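Local coordinates for protein alanine racemase (Acinetobacter baumannii, PDB 4QHR) that belongs to the alanine racemase family and joins an N-terminal TIM-barrel domain to a C-terminal domain rich in beta strands, at residues N18-L23 and S27-M32; C97-H100 and Q104-W107; K121-L126 and L188-N193; E139-I144 and K181-P186. All blocks are in the same frame, centred on the assembly; numbering follows the deposited sequence.

In the fold
All four contacts lie in the N-terminal TIM-barrel domain. Contact 1 sets helix 10-23 against strand 28-32. Contact 2 follows along the chain and joins strand 95-99 to helix 102-110. Contact 3 is a side-chain contact between strands 122-125 and 188-190, across the intervening strand 154-157. Contact 4, between helices 139-149 and 168-184, is nested within the loop closed by contact 3. Strands 95-99 and 122-125 are neighbours in the sheet, so contacts 2 and 3 touch, their centres about 13 Å apart. Contacts 3 and 4 have centres about 12 Å apart. Contact 1 meets contact 3 through Val-30 and Trp-123. Contacts 1, 2 and 4 involve helices outside the barrel; contact 3 joins side chains inside it.

Contact 1. Residues N18-L23 and S27-M32; sequences NRVKQL and SKIVSM
Val-20 overlaps the outer end of Ile-29, CG1 of the valine lying 3.8 Å from CD1 of the isoleucine. The contact belongs to the TIM-barrel domain: helix 10-23 covers the outside of strand 28-32, and a short loop joins the two. The same valine CG1 also meets Ile-29 CG1 at 3.9 Å, so one methyl rests on the last two carbons of the isoleucine chain. Ile-29 reaches the helix because its CG1 stands anti to the carbonyl carbon (chi1 -57°) and the chain then runs on nearly extended to CD1. The two side chains cross obliquely. Both are buried, and the side-chain contact is apolar.

Val-20 also packs on Ile-197 of helix 194-199 and Val-208 of strand 207-208. Leu-17, one turn earlier in the helix, also touches Ile-29. The lysine that follows Val-20 approaches with its backbone, while its side chain leads away from the strand. Lys-21 N lies 4.1 Å from Ile-29 CD1.

Contact 2. Residues C97-H100 and Q104-W107; sequences CVIH and QFEW
Between segments 97-100 and 104-107 the nearest CA atoms are those of Ile-99 and Gln-104, 5.7 Å apart. This is a beta-alpha loop of the TIM barrel, where the chain leaves the end of a strand and enters the next helix almost at once. Gln-104 bridges the loop. With CG beside the backbone N (chi1 -77°) and the chain beyond it extended, the amide is carried back to the strand end. There OE1 accepts the backbone N-H of His-100 at 2.8 Å. The bond is fairly straight, 160° at the hydrogen, and the donor lies nearly on the line of the C=O bond. The other end of the amide is also held: NE2 donates to Glu-79 O and Val-81 O. With both ends gripped, the amide is probably fixed in its rotation.

The imidazole of His-100 crosses the same amide, their planes 71° apart. OE1 sits over one face of the ring, offset toward the rim near CD2. Ile-241 of the second subunit packs on this histidine.

Ile-99 carries the apolar part. Its CG2 lies 3.9 Å from Gln-104 CB, the two side chains sliding past each other in opposite directions. Val-143 and Leu-147 of helix 139-149 close round the isoleucine. Its CD1 reaches the edge of the Phe-105 ring, near the ring plane, 4.0 Å from CD1 of the phenylalanine.

Contact 3. Residues K121-L126 and L188-N193; sequences KVWVKL and LASCCN
The indole of Trp-123 meets Ser-190 through CZ3, which lies 3.7 Å from CB of the serine. The approach is oblique to the ring plane. Serine OG is almost as close, 3.8 Å from Trp-123 CZ3, but its polar partners are elsewhere: it is hydrogen-bonded to Tyr-207 O and to Arg-209 NH1. The Tyr-207 ring also meets the indole, their planes at about 60°. At the pyrrole edge, Trp-123 NE1 is hydrogen-bonded to Glu-96 OE1. A chi1 of -62° sets the tryptophan CG beside the backbone N and carries the benzene ring toward strand 188-190.

Both strands belong to the parallel sheet of the TIM barrel, with strand 154-157 between them. Trp-123 and Ser-190 face the inside of the barrel, whereas Val-124 and Ala-189 turn to the helices that coat it. Val-155 of the middle strand packs against Trp-123, Lys-121 and Leu-188.

A second touch lies nearer the starts of the strands. Lys-121 CD comes 3.7 Å from Leu-188 CD1, and the two side chains cross at about a right angle. The lysine chain bends at chi3 and chi4. Its bent end turns away from the leucine, and NZ forms a salt bridge with Glu-96 OE2.

Contact 4. Residues E139-I144 and K181-P186; sequences EIIEVI and KETCDP
Cys-184, Ile-141 and Ile-144 carry most of this helix-to-helix contact. The cysteine has the most surface buried by it and sits at the last turn of helix 168-184. Its SG points at helix 139-149 and enters between the two isoleucines, which are one helical turn apart. SG lies 3.9 Å from Ile-144 CG2 and 4.0 Å from Ile-144 CD1, so both branches of that isoleucine touch the sulfur. Ile-141 is a little looser, with its CG2 4.2 Å from SG of Cys-184.

Ile-141 also reaches Thr-183. Its CD1 meets the threonine methyl CG2 at 3.8 Å, the two side chains crossing at about a right angle. In Thr-183 that methyl stands anti to the backbone N, which turns it to the isoleucine, while OG1 is hydrogen-bonded to His-179 O in its own helix. The side chains of the two segments meet through apolar atoms alone.

These are consecutive helices on the outside of the TIM barrel. Lys-148 NZ, one turn beyond Ile-144, ties them further by hydrogen bonds to Cys-184 O and Pro-186 O. Beneath, Ile-144 packs on Val-124 of strand 122-125 and Leu-156 of strand 154-157, and Ile-140 fits between those strands and Ile-180 of helix 168-184.

Contact 1. Residues N18-L23 and S27-M32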
loop_
_atom_site.group_PDB
_atom_site.type_symbol
_atom_site.label_atom_id
_atom_site.label_comp_id
_atom_site.label_asym_id
_atom_site.label_seq_id
_atom_site.Cartn_x
_atom_site.Cartn_y
_atom_site.Cartn_z
ATOM N N ASN A 18 17.547 21.703 -3.410
ATOM C CA ASN A 18 18.066 23.013 -3.653
ATOM C C ASN A 18 17.049 24.078 -3.320
ATOM O O ASN A 18 17.442 25.164 -2.873
ATOM C CB ASN A 18 18.598 23.176 -5.085
ATOM C CG ASN A 18 19.339 24.490 -5.256
ATOM O OD1 ASN A 18 20.406 24.683 -4.655
ATOM N ND2 ASN A 18 18.777 25.392 -5.996
ATOM N N ARG A 19 15.758 23.797 -3.519
ATOM C CA ARG A 19 14.725 24.682 -3.052
ATOM C C ARG A 19 14.773 24.896 -1.540
ATOM O O ARG A 19 14.623 26.035 -1.050
ATOM C CB ARG A 19 13.333 24.242 -3.493
ATOM C CG ARG A 19 13.100 24.266 -5.007
ATOM C CD ARG A 19 12.780 25.666 -5.554
ATOM N NE ARG A 19 11.517 26.123 -4.967
ATOM C CZ ARG A 19 11.347 27.185 -4.185
ATOM N NH1 ARG A 19 12.362 28.023 -3.872
ATOM N NH2 ARG A 19 10.121 27.471 -3.736
ATOM N N VAL A 20 15.008 23.830 -0.786
ATOM C CA VAL A 20 15.163 23.997 0.656
ATOM C C VAL A 20 16.266 24.982 0.987
ATOM O O VAL A 20 16.087 25.863 1.844
ATOM C CB VAL A 20 15.460 22.649 1.399
ATOM C CG1 VAL A 20 15.529 22.904 2.900
ATOM C CG2 VAL A 20 14.385 21.619 1.050
ATOM N N LYS A 21 17.407 24.784 0.347
ATOM C CA LYS A 21 18.551 25.670 0.486
ATOM C C LYS A 21 18.262 27.135 0.159
ATOM O O LYS A 21 18.785 28.046 0.815
ATOM C CB LYS A 21 19.717 25.198 -0.381
ATOM C CG LYS A 21 20.933 26.051 -0.164
ATOM C CD LYS A 21 22.165 25.546 -0.890
ATOM C CE LYS A 21 23.267 26.581 -0.707
ATOM N NZ LYS A 21 24.558 25.939 -1.037
ATOM N N GLN A 22 17.458 27.364 -0.862
ATOM C CA GLN A 22 17.037 28.692 -1.210
ATOM C C GLN A 22 16.096 29.252 -0.157
ATOM O O GLN A 22 16.151 30.437 0.160
ATOM C CB GLN A 22 16.335 28.711 -2.593
ATOM C CG GLN A 22 17.236 28.374 -3.761
ATOM C CD GLN A 22 16.448 28.232 -5.080
ATOM O OE1 GLN A 22 15.229 28.111 -5.095
ATOM N NE2 GLN A 22 17.170 28.230 -6.202
ATOM N N LEU A 23 15.229 28.429 0.409
ATOM C CA LEU A 23 14.281 28.917 1.388
ATOM C C LEU A 23 14.841 29.020 2.784
ATOM O O LEU A 23 14.322 29.788 3.581
ATOM C CB LEU A 23 13.019 28.008 1.448
ATOM C CG LEU A 23 12.194 28.077 0.144
ATOM C CD1 LEU A 23 11.292 26.862 -0.072
ATOM C CD2 LEU A 23 11.327 29.344 0.146
ATOM N N SER A 27 20.668 27.386 7.312
ATOM C CA SER A 27 20.380 26.222 8.183
ATOM C C SER A 27 20.955 24.969 7.554
ATOM O O SER A 27 20.976 24.843 6.312
ATOM C CB SER A 27 18.907 26.014 8.261
ATOM O OG SER A 27 18.284 27.022 9.018
ATOM N N LYS A 28 21.369 24.051 8.395
ATOM C CA LYS A 28 21.737 22.717 7.944
ATOM C C LYS A 28 20.462 21.968 7.610
ATOM O O LYS A 28 19.421 22.287 8.161
ATOM C CB LYS A 28 22.524 22.002 9.029
ATOM C CG LYS A 28 23.949 22.526 9.121
ATOM C CD LYS A 28 24.619 22.086 10.404
ATOM C CE LYS A 28 26.036 22.479 10.390
ATOM N NZ LYS A 28 26.658 22.035 11.657
ATOM N N ILE A 29 20.530 21.049 6.649
ATOM C CA ILE A 29 19.330 20.324 6.251
ATOM C C ILE A 29 19.377 18.858 6.687
ATOM O O ILE A 29 20.306 18.124 6.309
ATOM C CB ILE A 29 19.122 20.454 4.738
ATOM C CG1 ILE A 29 19.034 21.939 4.349
ATOM C CG2 ILE A 29 17.932 19.637 4.253
ATOM C CD1 ILE A 29 19.201 22.128 2.874
ATOM N N VAL A 30 18.356 18.467 7.446
ATOM C CA VAL A 30 18.062 17.082 7.781
ATOM C C VAL A 30 17.016 16.580 6.766
ATOM O O VAL A 30 15.843 16.828 6.907
ATOM C CB VAL A 30 17.551 16.922 9.203
ATOM C CG1 VAL A 30 17.481 15.442 9.575
ATOM C CG2 VAL A 30 18.450 17.602 10.181
ATOM N N SER A 31 17.458 15.868 5.715
ATOM C CA SER A 31 16.511 15.357 4.725
ATOM C C SER A 31 15.769 14.111 5.322
ATOM O O SER A 31 16.391 13.122 5.711
ATOM C CB SER A 31 17.203 15.052 3.392
ATOM O OG SER A 31 17.482 16.246 2.649
ATOM N N MET A 32 14.448 14.195 5.416
ATOM C CA MET A 32 13.652 13.101 6.017
ATOM C C MET A 32 13.401 12.022 4.933
ATOM O O MET A 32 12.752 12.268 3.912
ATOM C CB MET A 32 12.355 13.616 6.609
ATOM C CG MET A 32 12.538 14.685 7.657
ATOM S SD MET A 32 13.633 14.346 9.027
ATOM C CE MET A 32 12.646 13.041 9.731
#

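Contact 2. Residues C97-H100 and Q104-W107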
loop_
_atom_site.group_PDB
_atom_site.type_symbol
_atom_site.label_atom_id
_atom_site.label_comp_id
_atom_site.label_asym_id
_atom_site.label_seq_id
_atom_site.Cartn_x
_atom_site.Cartn_y
_atom_site.Cartn_z
ATOM N N CYS A 97 20.515 10.588 18.435
ATOM C CA CYS A 97 19.224 10.171 18.932
ATOM C C CYS A 97 18.393 11.314 19.407
ATOM O O CYS A 97 18.870 12.161 20.159
ATOM C CB CYS A 97 19.381 9.208 20.111
ATOM S SG CYS A 97 20.157 7.672 19.630
ATOM N N VAL A 98 17.137 11.309 18.975
ATOM C CA VAL A 98 16.116 12.033 19.660
ATOM C C VAL A 98 15.844 11.329 20.990
ATOM O O VAL A 98 15.817 10.093 21.051
ATOM C CB VAL A 98 14.813 12.097 18.849
ATOM C CG1 VAL A 98 13.607 12.237 19.750
ATOM C CG2 VAL A 98 14.875 13.269 17.894
ATOM N N ILE A 99 15.655 12.095 22.063
ATOM C CA ILE A 99 15.016 11.551 23.245
ATOM C C ILE A 99 13.699 12.303 23.476
ATOM O O ILE A 99 13.602 13.523 23.300
ATOM C CB ILE A 99 15.920 11.559 24.526
ATOM C CG1 ILE A 99 16.234 12.963 25.005
ATOM C CG2 ILE A 99 17.175 10.725 24.303
ATOM C CD1 ILE A 99 16.798 13.027 26.416
ATOM N N HIS A 100 12.673 11.554 23.836
ATOM C CA HIS A 100 11.348 12.138 24.022
ATOM C C HIS A 100 10.685 11.722 25.357
ATOM O O HIS A 100 9.637 12.240 25.680
ATOM C CB HIS A 100 10.426 11.849 22.819
ATOM C CG HIS A 100 10.168 10.393 22.612
ATOM N ND1 HIS A 100 9.281 9.682 23.395
ATOM C CD2 HIS A 100 10.700 9.510 21.730
ATOM C CE1 HIS A 100 9.269 8.426 22.990
ATOM N NE2 HIS A 100 10.150 8.287 22.008
ATOM N N GLN A 104 14.274 6.920 27.710
ATOM C CA GLN A 104 15.417 7.146 26.774
ATOM C C GLN A 104 16.477 8.032 27.415
ATOM O O GLN A 104 17.691 7.906 27.162
ATOM C CB GLN A 104 14.920 7.799 25.486
ATOM C CG GLN A 104 14.226 6.877 24.506
ATOM C CD GLN A 104 13.471 7.657 23.440
ATOM O OE1 GLN A 104 13.116 8.827 23.632
ATOM N NE2 GLN A 104 13.209 7.019 22.310
ATOM N N PHE A 105 16.008 8.954 28.227
ATOM C CA PHE A 105 16.930 9.783 29.005
ATOM C C PHE A 105 17.828 8.912 29.839
ATOM O O PHE A 105 19.052 9.074 29.803
ATOM C CB PHE A 105 16.149 10.752 29.861
ATOM C CG PHE A 105 17.014 11.581 30.778
ATOM C CD1 PHE A 105 17.807 12.596 30.284
ATOM C CD2 PHE A 105 17.019 11.341 32.127
ATOM C CE1 PHE A 105 18.570 13.390 31.140
ATOM C CE2 PHE A 105 17.784 12.111 32.975
ATOM C CZ PHE A 105 18.562 13.146 32.484
ATOM N N GLU A 106 17.234 7.950 30.556
ATOM C CA GLU A 106 18.028 7.066 31.430
ATOM C C GLU A 106 19.019 6.263 30.628
ATOM O O GLU A 106 20.184 6.158 31.019
ATOM C CB GLU A 106 17.116 6.160 32.294
ATOM C CG GLU A 106 16.449 6.984 33.408
ATOM C CD GLU A 106 15.206 6.350 33.989
ATOM O OE1 GLU A 106 14.947 5.160 33.707
ATOM O OE2 GLU A 106 14.450 7.066 34.697
ATOM N N TRP A 107 18.592 5.715 29.497
ATOM C CA TRP A 107 19.525 4.925 28.669
ATOM C C TRP A 107 20.696 5.749 28.106
ATOM O O TRP A 107 21.833 5.261 28.001
ATOM C CB TRP A 107 18.792 4.271 27.519
ATOM C CG TRP A 107 17.719 3.304 27.930
ATOM C CD1 TRP A 107 17.615 2.617 29.109
ATOM C CD2 TRP A 107 16.586 2.900 27.126
ATOM N NE1 TRP A 107 16.473 1.835 29.102
ATOM C CE2 TRP A 107 15.841 1.975 27.889
ATOM C CE3 TRP A 107 16.140 3.231 25.833
ATOM C CZ2 TRP A 107 14.679 1.378 27.401
ATOM C CZ3 TRP A 107 14.978 2.639 25.357
ATOM C CH2 TRP A 107 14.274 1.716 26.142
#

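Contact 3. Residues K121-L126 and L188-N193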
loop_
_atom_site.group_PDB
_atom_site.type_symbol
_atom_site.label_atom_id
_atom_site.label_comp_id
_atom_site.label_asym_id
_atom_site.label_seq_id
_atom_site.Cartn_x
_atom_site.Cartn_y
_atom_site.Cartn_z
ATOM N N LYS A 121 25.317 14.658 18.960
ATOM C CA LYS A 121 24.388 15.505 19.670
ATOM C C LYS A 121 23.201 14.698 20.073
ATOM O O LYS A 121 22.934 13.611 19.519
ATOM C CB LYS A 121 23.927 16.713 18.840
ATOM C CG LYS A 121 25.070 17.529 18.219
ATOM C CD LYS A 121 24.620 18.663 17.302
ATOM C CE LYS A 121 23.860 18.223 16.085
ATOM N NZ LYS A 121 24.671 17.484 15.056
ATOM N N VAL A 122 22.467 15.213 21.045
ATOM C CA VAL A 122 21.222 14.594 21.460
ATOM C C VAL A 122 20.126 15.588 21.104
ATOM O O VAL A 122 20.249 16.806 21.399
ATOM C CB VAL A 122 21.222 14.197 22.943
ATOM C CG1 VAL A 122 21.674 15.316 23.809
ATOM C CG2 VAL A 122 19.836 13.722 23.391
ATOM N N TRP A 123 19.100 15.093 20.435
ATOM C CA TRP A 123 17.958 15.904 20.031
ATOM C C TRP A 123 16.854 15.755 21.092
ATOM O O TRP A 123 16.384 14.663 21.340
ATOM C CB TRP A 123 17.476 15.527 18.624
ATOM C CG TRP A 123 18.490 15.763 17.562
ATOM C CD1 TRP A 123 19.740 15.196 17.485
ATOM C CD2 TRP A 123 18.344 16.558 16.390
ATOM N NE1 TRP A 123 20.387 15.643 16.359
ATOM C CE2 TRP A 123 19.548 16.462 15.662
ATOM C CE3 TRP A 123 17.304 17.352 15.885
ATOM C CZ2 TRP A 123 19.751 17.141 14.462
ATOM C CZ3 TRP A 123 17.484 18.028 14.719
ATOM C CH2 TRP A 123 18.693 17.915 13.989
ATOM N N VAL A 124 16.500 16.844 21.760
ATOM C CA VAL A 124 15.565 16.773 22.894
ATOM C C VAL A 124 14.243 17.299 22.401
ATOM O O VAL A 124 14.106 18.492 22.075
ATOM C CB VAL A 124 16.075 17.559 24.110
ATOM C CG1 VAL A 124 15.109 17.402 25.261
ATOM C CG2 VAL A 124 17.480 17.098 24.510
ATOM N N LYS A 125 13.257 16.410 22.364
ATOM C CA LYS A 125 11.966 16.667 21.723
ATOM C C LYS A 125 10.984 17.285 22.731
ATOM O O LYS A 125 10.768 16.754 23.786
ATOM C CB LYS A 125 11.424 15.346 21.143
ATOM C CG LYS A 125 9.993 15.301 20.549
ATOM C CD LYS A 125 9.739 16.248 19.388
ATOM C CE LYS A 125 8.616 15.763 18.427
ATOM N NZ LYS A 125 7.258 16.109 18.911
ATOM N N LEU A 126 10.391 18.396 22.330
ATOM C CA LEU A 126 9.351 19.071 23.061
ATOM C C LEU A 126 7.980 18.627 22.592
ATOM O O LEU A 126 7.685 18.588 21.387
ATOM C CB LEU A 126 9.440 20.567 22.780
ATOM C CG LEU A 126 8.415 21.548 23.393
ATOM C CD1 LEU A 126 8.542 21.596 24.909
ATOM C CD2 LEU A 126 8.574 22.928 22.790
ATOM N N LEU A 188 21.328 24.809 20.167
ATOM C CA LEU A 188 20.898 24.605 18.825
ATOM C C LEU A 188 19.406 24.311 18.834
ATOM O O LEU A 188 18.843 23.814 19.838
ATOM C CB LEU A 188 21.650 23.420 18.197
ATOM C CG LEU A 188 23.155 23.586 18.120
ATOM C CD1 LEU A 188 23.820 22.220 17.941
ATOM C CD2 LEU A 188 23.584 24.588 17.072
ATOM N N ALA A 189 18.773 24.595 17.708
ATOM C CA ALA A 189 17.357 24.377 17.580
ATOM C C ALA A 189 16.913 23.971 16.163
ATOM O O ALA A 189 17.545 24.316 15.180
ATOM C CB ALA A 189 16.612 25.600 18.001
ATOM N N SER A 190 15.779 23.267 16.129
ATOM C CA SER A 190 15.210 22.716 14.900
ATOM C C SER A 190 13.698 22.552 15.065
ATOM O O SER A 190 13.203 21.813 15.969
ATOM C CB SER A 190 15.782 21.337 14.621
ATOM O OG SER A 190 15.312 20.792 13.355
ATOM N N CYS A 191 12.951 23.192 14.164
ATOM C CA CYS A 191 11.507 22.949 14.170
ATOM C C CYS A 191 10.753 22.965 12.838
ATOM O O CYS A 191 9.591 22.626 12.829
ATOM C CB CYS A 191 10.846 23.888 15.132
ATOM S SG CYS A 191 10.863 25.573 14.538
ATOM N N CYS A 192 11.382 23.336 11.734
ATOM C CA CYS A 192 10.670 23.420 10.464
ATOM C C CYS A 192 10.601 22.116 9.665
ATOM O O CYS A 192 11.640 21.556 9.232
ATOM C CB CYS A 192 11.274 24.509 9.567
ATOM S SG CYS A 192 11.243 26.160 10.333
ATOM N N ASN A 193 9.378 21.666 9.458
ATOM C CA ASN A 193 9.036 20.664 8.423
ATOM C C ASN A 193 8.884 21.413 7.090
ATOM O O ASN A 193 9.215 22.595 7.030
ATOM C CB ASN A 193 7.809 19.857 8.837
ATOM C CG ASN A 193 6.561 20.723 9.105
ATOM O OD1 ASN A 193 6.563 21.939 8.887
ATOM N ND2 ASN A 193 5.516 20.095 9.572
#

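Contact 4. Residues E139-I144 and K181-P186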
loop_
_atom_site.group_PDB
_atom_site.type_symbol
_atom_site.label_atom_id
_atom_site.label_comp_id
_atom_site.label_asym_id
_atom_site.label_seq_id
_atom_site.Cartn_x
_atom_site.Cartn_y
_atom_site.Cartn_z
ATOM N N GLU A 139 9.335 20.292 32.429
ATOM C CA GLU A 139 10.251 19.163 32.563
ATOM C C GLU A 139 11.401 19.131 31.582
ATOM O O GLU A 139 12.485 18.703 31.931
ATOM C CB GLU A 139 9.523 17.845 32.375
ATOM N N ILE A 140 11.147 19.559 30.356
ATOM C CA ILE A 140 12.158 19.607 29.307
ATOM C C ILE A 140 13.345 20.494 29.684
ATOM O O ILE A 140 14.465 20.233 29.287
ATOM C CB ILE A 140 11.569 20.021 27.936
ATOM C CG1 ILE A 140 12.550 19.644 26.816
ATOM C CG2 ILE A 140 11.282 21.499 27.839
ATOM C CD1 ILE A 140 11.988 19.713 25.407
ATOM N N ILE A 141 13.101 21.525 30.482
ATOM C CA ILE A 141 14.177 22.444 30.881
ATOM C C ILE A 141 15.148 21.730 31.791
ATOM O O ILE A 141 16.347 21.864 31.629
ATOM C CB ILE A 141 13.632 23.731 31.529
ATOM C CG1 ILE A 141 12.795 24.482 30.514
ATOM C CG2 ILE A 141 14.785 24.608 32.057
ATOM C CD1 ILE A 141 11.905 25.543 31.124
ATOM N N GLU A 142 14.647 20.916 32.701
ATOM C CA GLU A 142 15.521 20.202 33.604
ATOM C C GLU A 142 16.300 19.151 32.873
ATOM O O GLU A 142 17.457 18.948 33.185
ATOM C CB GLU A 142 14.720 19.609 34.771
ATOM C CG GLU A 142 13.929 20.707 35.507
ATOM C CD GLU A 142 14.851 21.851 35.946
ATOM O OE1 GLU A 142 15.790 21.520 36.723
ATOM O OE2 GLU A 142 14.676 23.042 35.528
ATOM N N VAL A 143 15.652 18.489 31.900
ATOM C CA VAL A 143 16.300 17.468 31.073
ATOM C C VAL A 143 17.466 18.124 30.355
ATOM O O VAL A 143 18.555 17.666 30.434
ATOM C CB VAL A 143 15.313 16.845 30.059
ATOM C CG1 VAL A 143 16.027 15.988 29.016
ATOM C CG2 VAL A 143 14.264 16.013 30.790
ATOM N N ILE A 144 17.208 19.207 29.656
ATOM C CA ILE A 144 18.277 19.918 28.928
ATOM C C ILE A 144 19.409 20.391 29.859
ATOM O O ILE A 144 20.583 20.116 29.589
ATOM C CB ILE A 144 17.680 21.036 28.107
ATOM C CG1 ILE A 144 16.853 20.409 26.967
ATOM C CG2 ILE A 144 18.766 21.941 27.526
ATOM C CD1 ILE A 144 16.045 21.393 26.184
ATOM N N LYS A 181 13.519 27.855 24.016
ATOM C CA LYS A 181 14.771 28.253 23.378
ATOM C C LYS A 181 15.462 29.342 24.252
ATOM O O LYS A 181 16.591 29.144 24.734
ATOM C CB LYS A 181 14.478 28.737 21.964
ATOM C CG LYS A 181 15.623 29.308 21.113
ATOM C CD LYS A 181 16.687 28.328 20.828
ATOM C CE LYS A 181 17.452 28.612 19.555
ATOM N NZ LYS A 181 18.579 29.545 19.720
ATOM N N GLU A 182 14.756 30.452 24.476
ATOM C CA GLU A 182 15.239 31.552 25.333
ATOM C C GLU A 182 15.736 31.039 26.650
ATOM O O GLU A 182 16.857 31.336 27.065
ATOM C CB GLU A 182 14.126 32.604 25.615
ATOM N N THR A 183 14.914 30.255 27.315
ATOM C CA THR A 183 15.275 29.672 28.617
ATOM C C THR A 183 16.536 28.757 28.622
ATOM O O THR A 183 17.276 28.712 29.626
ATOM C CB THR A 183 14.055 28.913 29.228
ATOM O OG1 THR A 183 12.941 29.811 29.353
ATOM C CG2 THR A 183 14.369 28.410 30.563
ATOM N N CYS A 184 16.779 28.045 27.523
ATOM C CA CYS A 184 17.879 27.090 27.447
ATOM C C CYS A 184 19.028 27.573 26.583
ATOM O O CYS A 184 20.023 26.872 26.447
ATOM C CB CYS A 184 17.367 25.727 26.927
ATOM S SG CYS A 184 16.269 24.882 28.119
ATOM N N ASP A 185 18.926 28.756 26.006
ATOM C CA ASP A 185 20.035 29.259 25.203
ATOM C C ASP A 185 21.258 29.418 26.125
ATOM O O ASP A 185 21.079 29.699 27.325
ATOM C CB ASP A 185 19.694 30.583 24.543
ATOM C CG ASP A 185 19.400 30.462 23.056
ATOM O OD1 ASP A 185 20.026 29.641 22.360
ATOM O OD2 ASP A 185 18.586 31.283 22.570
ATOM N N PRO A 186 22.475 29.246 25.611
ATOM C CA PRO A 186 22.735 28.951 24.205
ATOM C C PRO A 186 22.432 27.484 23.836
ATOM O O PRO A 186 22.945 26.567 24.501
ATOM C CB PRO A 186 24.238 29.240 24.073
ATOM C CG PRO A 186 24.814 28.940 25.447
ATOM C CD PRO A 186 23.716 29.321 26.416
#